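Local atomic coordinates of DNA polymerase III, beta subunit (Eubacterium rectale, PDB entry 3T0P), a protein that probably forms a ring-shaped head-to-tail homodimer around DNA, a sliding clamp that tethers DNA polymerases and other proteins and makes synthesis processive. Residues L130-L135 with I206-A211; K166-S171 with I179-M184. All coordinates share one frame; numbering follows the deposited sequence.

Contact 1 (L130-L135 with I206-A211)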
ATOM      1  N   LEU B 130     -16.430  20.077 -18.809  1.00 44.84           N
ATOM      2  CA  LEU B 130     -15.575  20.367 -17.652  1.00 43.86           C
ATOM      3  C   LEU B 130     -14.199  19.814 -17.946  1.00 46.17           C
ATOM      4  O   LEU B 130     -14.094  18.787 -18.639  1.00 45.53           O
ATOM      5  CB  LEU B 130     -16.121  19.710 -16.350  1.00 42.80           C
ATOM      6  CG  LEU B 130     -17.497  20.106 -15.867  1.00 46.84           C
ATOM      7  CD1 LEU B 130     -17.934  19.214 -14.734  1.00 45.77           C
ATOM      8  CD2 LEU B 130     -17.546  21.551 -15.438  1.00 51.67           C
ATOM      9  N   SER B 131     -13.139  20.422 -17.390  1.00 43.30           N
ATOM     10  CA  SER B 131     -11.819  19.803 -17.551  1.00 43.03           C
ATOM     11  C   SER B 131     -11.802  18.550 -16.699  1.00 45.10           C
ATOM     12  O   SER B 131     -12.606  18.428 -15.767  1.00 44.85           O
ATOM     13  CB  SER B 131     -10.676  20.753 -17.173  1.00 46.38           C
ATOM     14  OG  SER B 131     -10.608  21.079 -15.793  1.00 49.61           O
ATOM     15  N   GLN B 132     -10.962  17.588 -17.067  1.00 41.40           N
ATOM     16  CA  GLN B 132     -10.755  16.377 -16.299  1.00 40.96           C
ATOM     17  C   GLN B 132     -10.383  16.773 -14.858  1.00 45.68           C
ATOM     18  O   GLN B 132     -10.898  16.185 -13.907  1.00 45.17           O
ATOM     19  CB  GLN B 132      -9.625  15.546 -16.926  1.00 41.58           C
ATOM     20  CG  GLN B 132     -10.046  14.669 -18.087  1.00 49.45           C
ATOM     21  CD  GLN B 132      -8.891  13.885 -18.657  1.00 62.41           C
ATOM     22  OE1 GLN B 132      -7.810  13.765 -18.063  1.00 58.58           O
ATOM     23  NE2 GLN B 132      -9.074  13.397 -19.863  1.00 48.49           N
ATOM     24  N   PHE B 133      -9.526  17.810 -14.715  1.00 42.41           N
ATOM     25  CA  PHE B 133      -9.066  18.342 -13.437  1.00 43.78           C
ATOM     26  C   PHE B 133     -10.243  18.808 -12.572  1.00 47.06           C
ATOM     27  O   PHE B 133     -10.352  18.401 -11.422  1.00 44.46           O
ATOM     28  CB  PHE B 133      -8.100  19.518 -13.661  1.00 47.07           C
ATOM     29  CG  PHE B 133      -7.631  20.140 -12.369  1.00 49.17           C
ATOM     30  CD1 PHE B 133      -6.633  19.535 -11.609  1.00 52.30           C
ATOM     31  CD2 PHE B 133      -8.200  21.316 -11.900  1.00 51.61           C
ATOM     32  CE1 PHE B 133      -6.223  20.093 -10.394  1.00 53.16           C
ATOM     33  CE2 PHE B 133      -7.778  21.882 -10.691  1.00 54.75           C
ATOM     34  CZ  PHE B 133      -6.778  21.278  -9.957  1.00 52.04           C
ATOM     35  N   THR B 134     -11.108  19.665 -13.132  1.00 44.52           N
ATOM     36  CA  THR B 134     -12.258  20.220 -12.421  1.00 44.44           C
ATOM     37  C   THR B 134     -13.177  19.092 -11.930  1.00 48.29           C
ATOM     38  O   THR B 134     -13.592  19.122 -10.775  1.00 46.27           O
ATOM     39  CB  THR B 134     -12.975  21.207 -13.318  1.00 50.10           C
ATOM     40  OG1 THR B 134     -12.076  22.272 -13.622  1.00 52.99           O
ATOM     41  CG2 THR B 134     -14.237  21.759 -12.701  1.00 48.16           C
ATOM     42  N   LEU B 135     -13.453  18.088 -12.784  1.00 44.09           N
ATOM     43  CA  LEU B 135     -14.355  17.012 -12.403  1.00 42.85           C
ATOM     44  C   LEU B 135     -13.731  16.144 -11.325  1.00 45.51           C
ATOM     45  O   LEU B 135     -14.409  15.771 -10.371  1.00 44.49           O
ATOM     46  CB  LEU B 135     -14.763  16.158 -13.632  1.00 41.92           C
ATOM     47  CG  LEU B 135     -15.670  14.945 -13.341  1.00 44.47           C
ATOM     48  CD1 LEU B 135     -17.010  15.373 -12.651  1.00 43.30           C
ATOM     49  CD2 LEU B 135     -15.920  14.137 -14.604  1.00 46.33           C
ATOM     50  N   ILE B 206     -10.324   6.464 -13.112  1.00 47.11           N
ATOM     51  CA  ILE B 206      -9.943   6.312 -14.520  1.00 46.63           C
ATOM     52  C   ILE B 206      -9.697   7.643 -15.232  1.00 52.27           C
ATOM     53  O   ILE B 206      -9.214   7.636 -16.368  1.00 50.57           O
ATOM     54  CB  ILE B 206     -10.939   5.447 -15.309  1.00 49.78           C
ATOM     55  CG1 ILE B 206     -12.397   5.986 -15.274  1.00 49.80           C
ATOM     56  CG2 ILE B 206     -10.841   4.000 -14.849  1.00 51.47           C
ATOM     57  CD1 ILE B 206     -13.343   5.288 -16.271  1.00 49.28           C
ATOM     58  N   ILE B 207     -10.014   8.772 -14.578  1.00 50.27           N
ATOM     59  CA  ILE B 207      -9.839  10.106 -15.141  1.00 51.08           C
ATOM     60  C   ILE B 207      -8.444  10.594 -14.737  1.00 56.63           C
ATOM     61  O   ILE B 207      -8.138  10.709 -13.541  1.00 55.51           O
ATOM     62  CB  ILE B 207     -11.018  11.059 -14.734  1.00 54.87           C
ATOM     63  CG1 ILE B 207     -11.981  11.234 -15.893  1.00 56.98           C
ATOM     64  CG2 ILE B 207     -10.581  12.418 -14.227  1.00 56.27           C
ATOM     65  CD1 ILE B 207     -13.359  11.709 -15.472  1.00 72.07           C
ATOM     66  N   PRO B 208      -7.567  10.839 -15.737  1.00 55.43           N
ATOM     67  CA  PRO B 208      -6.189  11.272 -15.420  1.00 55.16           C
ATOM     68  C   PRO B 208      -6.150  12.570 -14.617  1.00 58.13           C
ATOM     69  O   PRO B 208      -5.371  12.666 -13.660  1.00 57.62           O
ATOM     70  CB  PRO B 208      -5.538  11.433 -16.795  1.00 57.55           C
ATOM     71  CG  PRO B 208      -6.329  10.532 -17.692  1.00 61.92           C
ATOM     72  CD  PRO B 208      -7.753  10.673 -17.191  1.00 57.46           C
ATOM     73  N   GLY B 209      -7.040  13.513 -14.952  1.00 53.43           N
ATOM     74  CA  GLY B 209      -7.154  14.778 -14.234  1.00 51.42           C
ATOM     75  C   GLY B 209      -6.385  15.948 -14.818  1.00 52.57           C
ATOM     76  O   GLY B 209      -6.065  16.894 -14.090  1.00 53.38           O
ATOM     77  N   SER B 210      -6.098  15.927 -16.127  1.00 47.03           N
ATOM     78  CA  SER B 210      -5.423  17.063 -16.746  1.00 46.73           C
ATOM     79  C   SER B 210      -6.360  18.280 -16.829  1.00 51.80           C
ATOM     80  O   SER B 210      -7.561  18.147 -17.102  1.00 48.98           O
ATOM     81  CB  SER B 210      -4.921  16.710 -18.142  1.00 50.69           C
ATOM     82  OG  SER B 210      -4.593  17.896 -18.862  1.00 61.56           O
ATOM     83  N   ALA B 211      -5.780  19.471 -16.627  1.00 51.45           N
ATOM     84  CA  ALA B 211      -6.470  20.752 -16.725  1.00 52.08           C
ATOM     85  C   ALA B 211      -6.612  21.157 -18.202  1.00 55.76           C
ATOM     86  O   ALA B 211      -7.422  22.010 -18.543  1.00 56.25           O
ATOM     87  CB  ALA B 211      -5.692  21.804 -15.948  1.00 53.30           C
TER
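Phe133 and Gly209 are the residues whose CA atoms come nearest, 4.1 Å apart, where the first turn of helix 132-140 meets the loop that follows helix 197-206. One backbone bond crosses here, Phe133 N to Ser210 O at 3.1 Å, with the donor well above the carbonyl plane and an N-H...O angle of 143°. Gln132 contributes more of the buried surface than any other residue. Its chain is extended beyond CG and brings OE1 to Gly209 N at 3.2 Å; Ser210 N adds a weak bond to the same oxygen, while the Pro208 ring lies against it through CD. NE2, at the other corner of the amide, bonds weakly to Glu229. Within the central domain, which has the clamp fold of helices packed on antiparallel sheet, the pairing fastens the start of one helix to the loop leaving the other. With an alanine in place of this glutamine, the amides of Gly209 and Ser210 would probably lose their shared acceptor, and the 208-210 turn would be freer to shift. Gly209 has phi 95°, a conformation in which a CB would collide with the carbonyl oxygen of Pro208. With CG anti to the backbone N (chi1 178°), the Phe133 ring runs on past the loop, although Gly209 O still lies at its edge, in plane, and CB meets Ala211 CB. Deeper in, Leu135 CD2 reaches Ile207 CD1 at 3.6 Å, the two side chains crossing at about a right angle.

Contact 2 (K166-S171 with I179-M184)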
ATOM      1  N   LYS B 166     -23.594  28.192 -13.661  1.00 57.25           N
ATOM      2  CA  LYS B 166     -23.154  27.748 -12.347  1.00 55.86           C
ATOM      3  C   LYS B 166     -23.501  26.294 -12.124  1.00 59.27           C
ATOM      4  O   LYS B 166     -24.619  25.860 -12.421  1.00 59.59           O
ATOM      5  CB  LYS B 166     -23.757  28.608 -11.219  1.00 56.70           C
ATOM      6  CG  LYS B 166     -23.774  30.104 -11.483  1.00 71.04           C
ATOM      7  CD  LYS B 166     -22.672  30.861 -10.762  1.00 81.98           C
ATOM      8  CE  LYS B 166     -22.740  32.347 -11.042  1.00 97.22           C
ATOM      9  NZ  LYS B 166     -23.954  33.008 -10.466  1.00107.48           N
ATOM     10  N   LEU B 167     -22.518  25.544 -11.608  1.00 52.35           N
ATOM     11  CA  LEU B 167     -22.649  24.157 -11.244  1.00 51.07           C
ATOM     12  C   LEU B 167     -22.439  24.072  -9.760  1.00 54.82           C
ATOM     13  O   LEU B 167     -21.518  24.690  -9.225  1.00 54.04           O
ATOM     14  CB  LEU B 167     -21.647  23.252 -12.018  1.00 50.36           C
ATOM     15  CG  LEU B 167     -21.428  21.815 -11.474  1.00 54.10           C
ATOM     16  CD1 LEU B 167     -22.673  20.930 -11.635  1.00 53.90           C
ATOM     17  CD2 LEU B 167     -20.255  21.145 -12.154  1.00 56.70           C
ATOM     18  N   ARG B 168     -23.276  23.288  -9.097  1.00 51.82           N
ATOM     19  CA  ARG B 168     -23.205  23.087  -7.649  1.00 50.98           C
ATOM     20  C   ARG B 168     -23.233  21.596  -7.400  1.00 50.98           C
ATOM     21  O   ARG B 168     -24.086  20.913  -7.975  1.00 49.68           O
ATOM     22  CB  ARG B 168     -24.378  23.830  -6.974  1.00 52.43           C
ATOM     23  CG  ARG B 168     -24.563  23.582  -5.503  1.00 67.85           C
ATOM     24  CD  ARG B 168     -25.594  24.549  -4.950  1.00 73.57           C
ATOM     25  NE  ARG B 168     -26.918  23.944  -4.819  1.00 78.87           N
ATOM     26  CZ  ARG B 168     -27.801  24.288  -3.887  1.00 94.46           C
ATOM     27  NH1 ARG B 168     -27.505  25.231  -2.994  1.00 78.34           N
ATOM     28  NH2 ARG B 168     -28.979  23.682  -3.826  1.00 81.17           N
ATOM     29  N   VAL B 169     -22.251  21.084  -6.610  1.00 44.91           N
ATOM     30  CA  VAL B 169     -22.106  19.670  -6.272  1.00 43.68           C
ATOM     31  C   VAL B 169     -22.293  19.544  -4.780  1.00 48.42           C
ATOM     32  O   VAL B 169     -21.668  20.282  -4.020  1.00 47.42           O
ATOM     33  CB  VAL B 169     -20.768  19.082  -6.790  1.00 46.38           C
ATOM     34  CG1 VAL B 169     -20.585  17.624  -6.367  1.00 44.87           C
ATOM     35  CG2 VAL B 169     -20.690  19.215  -8.312  1.00 46.28           C
ATOM     36  N   VAL B 170     -23.225  18.661  -4.360  1.00 46.56           N
ATOM     37  CA  VAL B 170     -23.626  18.513  -2.951  1.00 46.05           C
ATOM     38  C   VAL B 170     -23.600  17.051  -2.526  1.00 49.44           C
ATOM     39  O   VAL B 170     -24.100  16.192  -3.247  1.00 49.24           O
ATOM     40  CB  VAL B 170     -25.049  19.118  -2.692  1.00 49.61           C
ATOM     41  CG1 VAL B 170     -25.451  19.053  -1.221  1.00 49.53           C
ATOM     42  CG2 VAL B 170     -25.168  20.544  -3.199  1.00 49.85           C
ATOM     43  N   SER B 171     -23.057  16.785  -1.327  1.00 43.82           N
ATOM     44  CA  SER B 171     -23.131  15.504  -0.638  1.00 42.67           C
ATOM     45  C   SER B 171     -23.484  15.759   0.830  1.00 50.06           C
ATOM     46  O   SER B 171     -23.170  16.825   1.369  1.00 50.50           O
ATOM     47  CB  SER B 171     -21.849  14.709  -0.762  1.00 42.38           C
ATOM     48  OG  SER B 171     -20.777  15.401  -0.154  1.00 50.43           O
ATOM     49  N   ILE B 179     -20.565  21.286  -0.044  1.00 43.65           N
ATOM     50  CA  ILE B 179     -21.065  21.980  -1.233  1.00 44.64           C
ATOM     51  C   ILE B 179     -19.917  22.674  -1.941  1.00 47.75           C
ATOM     52  O   ILE B 179     -19.214  23.494  -1.344  1.00 46.83           O
ATOM     53  CB  ILE B 179     -22.200  23.008  -0.919  1.00 48.88           C
ATOM     54  CG1 ILE B 179     -23.274  22.420   0.011  1.00 49.90           C
ATOM     55  CG2 ILE B 179     -22.830  23.559  -2.215  1.00 50.97           C
ATOM     56  CD1 ILE B 179     -24.165  23.453   0.676  1.00 58.67           C
ATOM     57  N   ARG B 180     -19.779  22.390  -3.232  1.00 44.39           N
ATOM     58  CA  ARG B 180     -18.818  23.049  -4.095  1.00 43.27           C
ATOM     59  C   ARG B 180     -19.540  23.784  -5.208  1.00 47.86           C
ATOM     60  O   ARG B 180     -20.542  23.307  -5.721  1.00 47.78           O
ATOM     61  CB  ARG B 180     -17.818  22.054  -4.653  1.00 42.30           C
ATOM     62  CG  ARG B 180     -16.691  21.691  -3.663  1.00 42.72           C
ATOM     63  CD  ARG B 180     -15.681  22.814  -3.590  1.00 42.25           C
ATOM     64  NE  ARG B 180     -14.655  22.553  -2.586  1.00 47.03           N
ATOM     65  CZ  ARG B 180     -13.509  23.218  -2.498  1.00 59.32           C
ATOM     66  NH1 ARG B 180     -13.229  24.191  -3.366  1.00 40.86           N
ATOM     67  NH2 ARG B 180     -12.615  22.892  -1.571  1.00 41.29           N
ATOM     68  N   TYR B 181     -19.062  24.983  -5.526  1.00 46.63           N
ATOM     69  CA  TYR B 181     -19.583  25.827  -6.594  1.00 48.07           C
ATOM     70  C   TYR B 181     -18.542  25.993  -7.663  1.00 52.21           C
ATOM     71  O   TYR B 181     -17.349  26.139  -7.360  1.00 49.52           O
ATOM     72  CB  TYR B 181     -20.002  27.195  -6.072  1.00 51.29           C
ATOM     73  CG  TYR B 181     -21.137  27.155  -5.079  1.00 55.16           C
ATOM     74  CD1 TYR B 181     -20.891  27.171  -3.711  1.00 57.67           C
ATOM     75  CD2 TYR B 181     -22.460  27.202  -5.504  1.00 56.86           C
ATOM     76  CE1 TYR B 181     -21.940  27.179  -2.785  1.00 62.26           C
ATOM     77  CE2 TYR B 181     -23.516  27.224  -4.591  1.00 58.34           C
ATOM     78  CZ  TYR B 181     -23.252  27.186  -3.231  1.00 69.37           C
ATOM     79  OH  TYR B 181     -24.292  27.179  -2.330  1.00 73.80           O
ATOM     80  N   ILE B 182     -18.984  25.917  -8.930  1.00 50.79           N
ATOM     81  CA  ILE B 182     -18.119  26.059 -10.099  1.00 50.53           C
ATOM     82  C   ILE B 182     -18.792  27.038 -11.043  1.00 54.82           C
ATOM     83  O   ILE B 182     -19.975  26.894 -11.330  1.00 54.05           O
ATOM     84  CB  ILE B 182     -17.834  24.676 -10.768  1.00 53.35           C
ATOM     85  CG1 ILE B 182     -17.092  23.715  -9.813  1.00 53.03           C
ATOM     86  CG2 ILE B 182     -17.065  24.811 -12.095  1.00 54.88           C
ATOM     87  CD1 ILE B 182     -17.187  22.218 -10.242  1.00 62.39           C
ATOM     88  N   GLU B 183     -18.060  28.070 -11.466  1.00 53.09           N
ATOM     89  CA  GLU B 183     -18.525  29.029 -12.470  1.00 54.38           C
ATOM     90  C   GLU B 183     -18.020  28.529 -13.828  1.00 57.62           C
ATOM     91  O   GLU B 183     -16.819  28.288 -13.996  1.00 55.09           O
ATOM     92  CB  GLU B 183     -18.031  30.451 -12.177  1.00 56.68           C
ATOM     93  CG  GLU B 183     -18.893  31.524 -12.819  1.00 73.74           C
ATOM     94  CD  GLU B 183     -18.664  32.926 -12.283  1.00110.63           C
ATOM     95  OE1 GLU B 183     -18.903  33.153 -11.073  1.00103.65           O
ATOM     96  OE2 GLU B 183     -18.279  33.809 -13.083  1.00112.37           O
HETATM   97  N   MSE B 184     -18.929  28.322 -14.768  1.00 55.96           N
HETATM   98  CA  MSE B 184     -18.551  27.821 -16.090  1.00 56.96           C
HETATM   99  C   MSE B 184     -18.618  28.947 -17.112  1.00 59.79           C
HETATM  100  O   MSE B 184     -19.202  29.994 -16.825  1.00 58.65           O
HETATM  101  CB  MSE B 184     -19.425  26.628 -16.478  1.00 59.78           C
HETATM  102  CG  MSE B 184     -19.206  25.446 -15.532  1.00 67.34           C
HETATM  103 SE   MSE B 184     -20.495  24.031 -15.744  0.75 78.31          SE
HETATM  104  CE  MSE B 184     -22.200  25.049 -15.368  1.00 76.41           C
TER
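Leu167 and Ile182 form a hydrogen-bonded pair of an antiparallel hairpin, and Val169 with Arg180 forms the next; the strand axes pass 4.7 Å apart at 162°. In the first pair Leu167 N reaches Ile182 O at 2.9 Å and Ile182 N returns to Leu167 O at 2.8 Å. The second pair repeats this reciprocal pattern, and all four donors lie in the plane of the carbonyl they meet. CA-H...O contacts, among them Arg168 CA to Arg180 O, fill the intervals between the bonds.

Side chains alternate between the two sheet faces. On the face of Arg168, Tyr181 and Ile179, Arg168 CG is anti to the backbone N (chi1 172°), and the chain runs beside the tyrosine, its CD 3.4 Å from Tyr181 CE2. The guanidinium and ring planes are 47° apart, and Tyr181 OH sits at the guanidinium edge, in its plane. Ile179 CG2 packs on the aliphatic part of the same arginine, at CG, and also meets Val170 CG2. The charged end is held elsewhere, by salt bridges to Glu161 of the adjoining strand and to Asp246. On the other face, Leu167 CD2 touches Ile182 CD1 at 3.8 Å, and the selenomethionine Met184, bent at chi3, brings CE back to Leu167 CB at 3.8 Å. Helix 132-140 packs on this face against Val169, Arg180 and Ile182.

At the strand ends Lys166 and Glu183 lie side by side, yet Lys166 NZ stays 5.1 Å from Glu183 OE1, which suggests a through-space attraction at most. Near-linear, in-plane backbone bonds thus fix the register, whereas the side chains divide the labour: a largely apolar surface toward the helix, with Arg180, whose NE bonds to Tyr359, as the polar exception, and opposite it a buried arginine whose charge is probably balanced by two acids.

Contacts 1 and 2 lie within the central domain, their centres about 15 Å apart. Along the chain, both strands of contact 2 fall between the two segments of contact 1: residues 130-135 come first, the hairpin strands 166-171 and 179-184 follow, and 206-211 comes last. Helix 132-140 joins them, since Thr134 CG2 packs on Ile182 CD1 at 3.9 Å. Leu130, near the end of strand 127-131, touches both Met184 and Leu167. That strand edges one antiparallel sheet, which continues into N-terminal-domain strands, while the hairpin belongs to another, continuing into C-terminal-domain strands. The packing between the two contacts therefore brings together two sheets that connect the central domain to its neighbours within the clamp subunit.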